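Local structure of putative sulfatase yidJ (Bacteroides fragilis, 2QZU) at residues 67-72 against 354-359. The protein probably hydrolyses sulfate esters as a metal-dependent arylsulfatase of the alkaline-phosphatase-like superfamily. Numbering follows the deposited sequence.
Sequences TNAISS and LMIAFA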
loop_
_atom_site.group_PDB
_atom_site.type_symbol
_atom_site.label_atom_id
_atom_site.label_comp_id
_atom_site.label_asym_id
_atom_site.label_seq_id
_atom_site.Cartn_x
_atom_site.Cartn_y
_atom_site.Cartn_z
ATOM N N THR A 67 9.087 6.426 -31.902
ATOM C CA THR A 67 9.354 7.362 -30.815
ATOM C C THR A 67 8.359 8.498 -30.566
ATOM O O THR A 67 8.555 9.283 -29.637
ATOM C CB THR A 67 10.761 7.970 -30.964
ATOM O OG1 THR A 67 10.890 8.552 -32.264
ATOM C CG2 THR A 67 11.827 6.893 -30.783
ATOM N N ASN A 68 7.312 8.597 -31.384
ATOM C CA ASN A 68 6.288 9.630 -31.189
ATOM C C ASN A 68 4.901 9.015 -30.985
ATOM O O ASN A 68 3.892 9.710 -31.095
ATOM C CB ASN A 68 6.207 10.588 -32.389
ATOM C CG ASN A 68 7.436 11.464 -32.536
ATOM O OD1 ASN A 68 8.000 11.936 -31.552
ATOM N ND2 ASN A 68 7.841 11.704 -33.776
ATOM N N ALA A 69 4.846 7.719 -30.689
ATOM C CA ALA A 69 3.560 7.034 -30.492
ATOM C C ALA A 69 2.792 7.543 -29.276
ATOM O O ALA A 69 3.387 7.845 -28.245
ATOM C CB ALA A 69 3.784 5.533 -30.363
ATOM N N ILE A 70 1.467 7.622 -29.390
ATOM C CA ILE A 70 0.640 8.102 -28.282
ATOM C C ILE A 70 -0.639 7.293 -28.066
ATOM O O ILE A 70 -0.980 6.415 -28.857
ATOM C CB ILE A 70 0.224 9.588 -28.494
ATOM C CG1 ILE A 70 -0.596 9.743 -29.778
ATOM C CG2 ILE A 70 1.455 10.476 -28.602
ATOM C CD1 ILE A 70 -2.095 9.575 -29.582
ATOM N N SER A 71 -1.327 7.601 -26.969
ATOM C CA SER A 71 -2.604 6.988 -26.624
ATOM C C SER A 71 -3.535 8.197 -26.454
ATOM O O SER A 71 -3.325 9.037 -25.573
ATOM C CB SER A 71 -2.504 6.202 -25.315
ATOM O OG SER A 71 -3.754 5.605 -24.995
ATOM N N SER A 72 -4.551 8.284 -27.306
ATOM C CA SER A 72 -5.487 9.411 -27.297
ATOM C C SER A 72 -6.337 9.603 -26.040
ATOM O O SER A 72 -6.645 10.737 -25.665
ATOM C CB SER A 72 -6.382 9.332 -28.537
ATOM O OG SER A 72 -5.615 9.561 -29.709
ATOM N N LEU A 354 6.537 8.594 -37.124
ATOM C CA LEU A 354 5.098 8.420 -37.346
ATOM C C LEU A 354 4.306 8.519 -36.040
ATOM O O LEU A 354 4.577 7.784 -35.095
ATOM C CB LEU A 354 4.830 7.054 -37.982
ATOM C CG LEU A 354 3.359 6.780 -38.314
ATOM C CD1 LEU A 354 2.928 7.661 -39.481
ATOM C CD2 LEU A 354 3.175 5.308 -38.659
HETATM N N MSE A 355 3.313 9.405 -35.994
HETATM C CA MSE A 355 2.522 9.562 -34.774
HETATM C C MSE A 355 1.396 8.535 -34.693
HETATM O O MSE A 355 0.215 8.886 -34.628
HETATM C CB MSE A 355 1.932 10.973 -34.686
HETATM C CG MSE A 355 1.539 11.356 -33.268
HETATM SE SE MSE A 355 0.360 12.873 -33.173
HETATM C CE MSE A 355 1.506 14.183 -34.037
ATOM N N ILE A 356 1.772 7.261 -34.696
ATOM C CA ILE A 356 0.802 6.182 -34.613
ATOM C C ILE A 356 0.202 6.158 -33.209
ATOM O O ILE A 356 0.878 6.476 -32.228
ATOM C CB ILE A 356 1.474 4.818 -34.939
ATOM C CG1 ILE A 356 0.459 3.680 -34.815
ATOM C CG2 ILE A 356 2.658 4.576 -34.013
ATOM C CD1 ILE A 356 0.965 2.363 -35.376
ATOM N N ALA A 357 -1.075 5.805 -33.115
ATOM C CA ALA A 357 -1.739 5.752 -31.820
ATOM C C ALA A 357 -2.094 4.325 -31.450
ATOM O O ALA A 357 -2.273 3.465 -32.315
ATOM C CB ALA A 357 -3.004 6.607 -31.837
ATOM N N PHE A 358 -2.203 4.088 -30.150
ATOM C CA PHE A 358 -2.561 2.783 -29.610
ATOM C C PHE A 358 -3.789 2.231 -30.340
ATOM O O PHE A 358 -3.820 1.060 -30.721
ATOM C CB PHE A 358 -2.853 2.944 -28.112
ATOM C CG PHE A 358 -3.094 1.654 -27.372
ATOM C CD1 PHE A 358 -2.093 0.689 -27.264
ATOM C CD2 PHE A 358 -4.302 1.443 -26.706
ATOM C CE1 PHE A 358 -2.292 -0.463 -26.502
ATOM C CE2 PHE A 358 -4.512 0.298 -25.942
ATOM C CZ PHE A 358 -3.504 -0.658 -25.836
ATOM N N ALA A 359 -4.783 3.088 -30.561
ATOM C CA ALA A 359 -6.031 2.682 -31.209
ATOM C C ALA A 359 -5.966 2.436 -32.716
ATOM O O ALA A 359 -6.912 1.911 -33.298
ATOM C CB ALA A 359 -7.120 3.706 -30.906
HETATM O O HOH W 1 -5.085 5.778 -29.060
#
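Ile70 gives its N-H to the carbonyl of Ile356 (N to O 3.1 Å) and takes the N-H of Phe358 on its own carbonyl (Ile70 O to Phe358 N 2.9 Å). This pair of bonds straddles Ala357 and makes a single parallel beta bridge between the loops that follow strands 64-66 and 349-352, neighbours at the edge of the large mixed sheet. The CD1 methyl of Ile70 rests on the Ala357 methyl, CD1 to CB 3.8 Å, the small side chain there letting the branch lie over it. CG1 of Ile70 sits between its backbone N and carbonyl carbon (chi1 61°), which puts this branch on the side of Ala357 and Met355; the selenomethionine at 355, centre of an inverse gamma turn, brings its CG to 3.6 Å from Asn68 O. On the other side of the bridge the Ala69 methyl (CB) meets the CG2 branch of Ile356 at 3.9 Å, and both residues rest on Met338 of strand 338-341. The Phe358 ring leads away from 67-72 to Ala79 and Leu83 of helix 76-85, leaving its CB near Ile70 O and Ser71 OG, the latter hydrogen-bonded to Asp313 O. Beyond the bridge one water accepts N-H groups from both Ser72 and Ala359, continuing the link where the backbones no longer pair directly. Ile70 O also receives a CA-H contact from Ala357, as Ile356 O does from Ala69. Two backbone bonds flanked by methyl contacts thus hold the buried loops in register, whereas Asn68 O, covered by the Met355 chain, lacks a hydrogen-bond partner, probably at a small energetic cost.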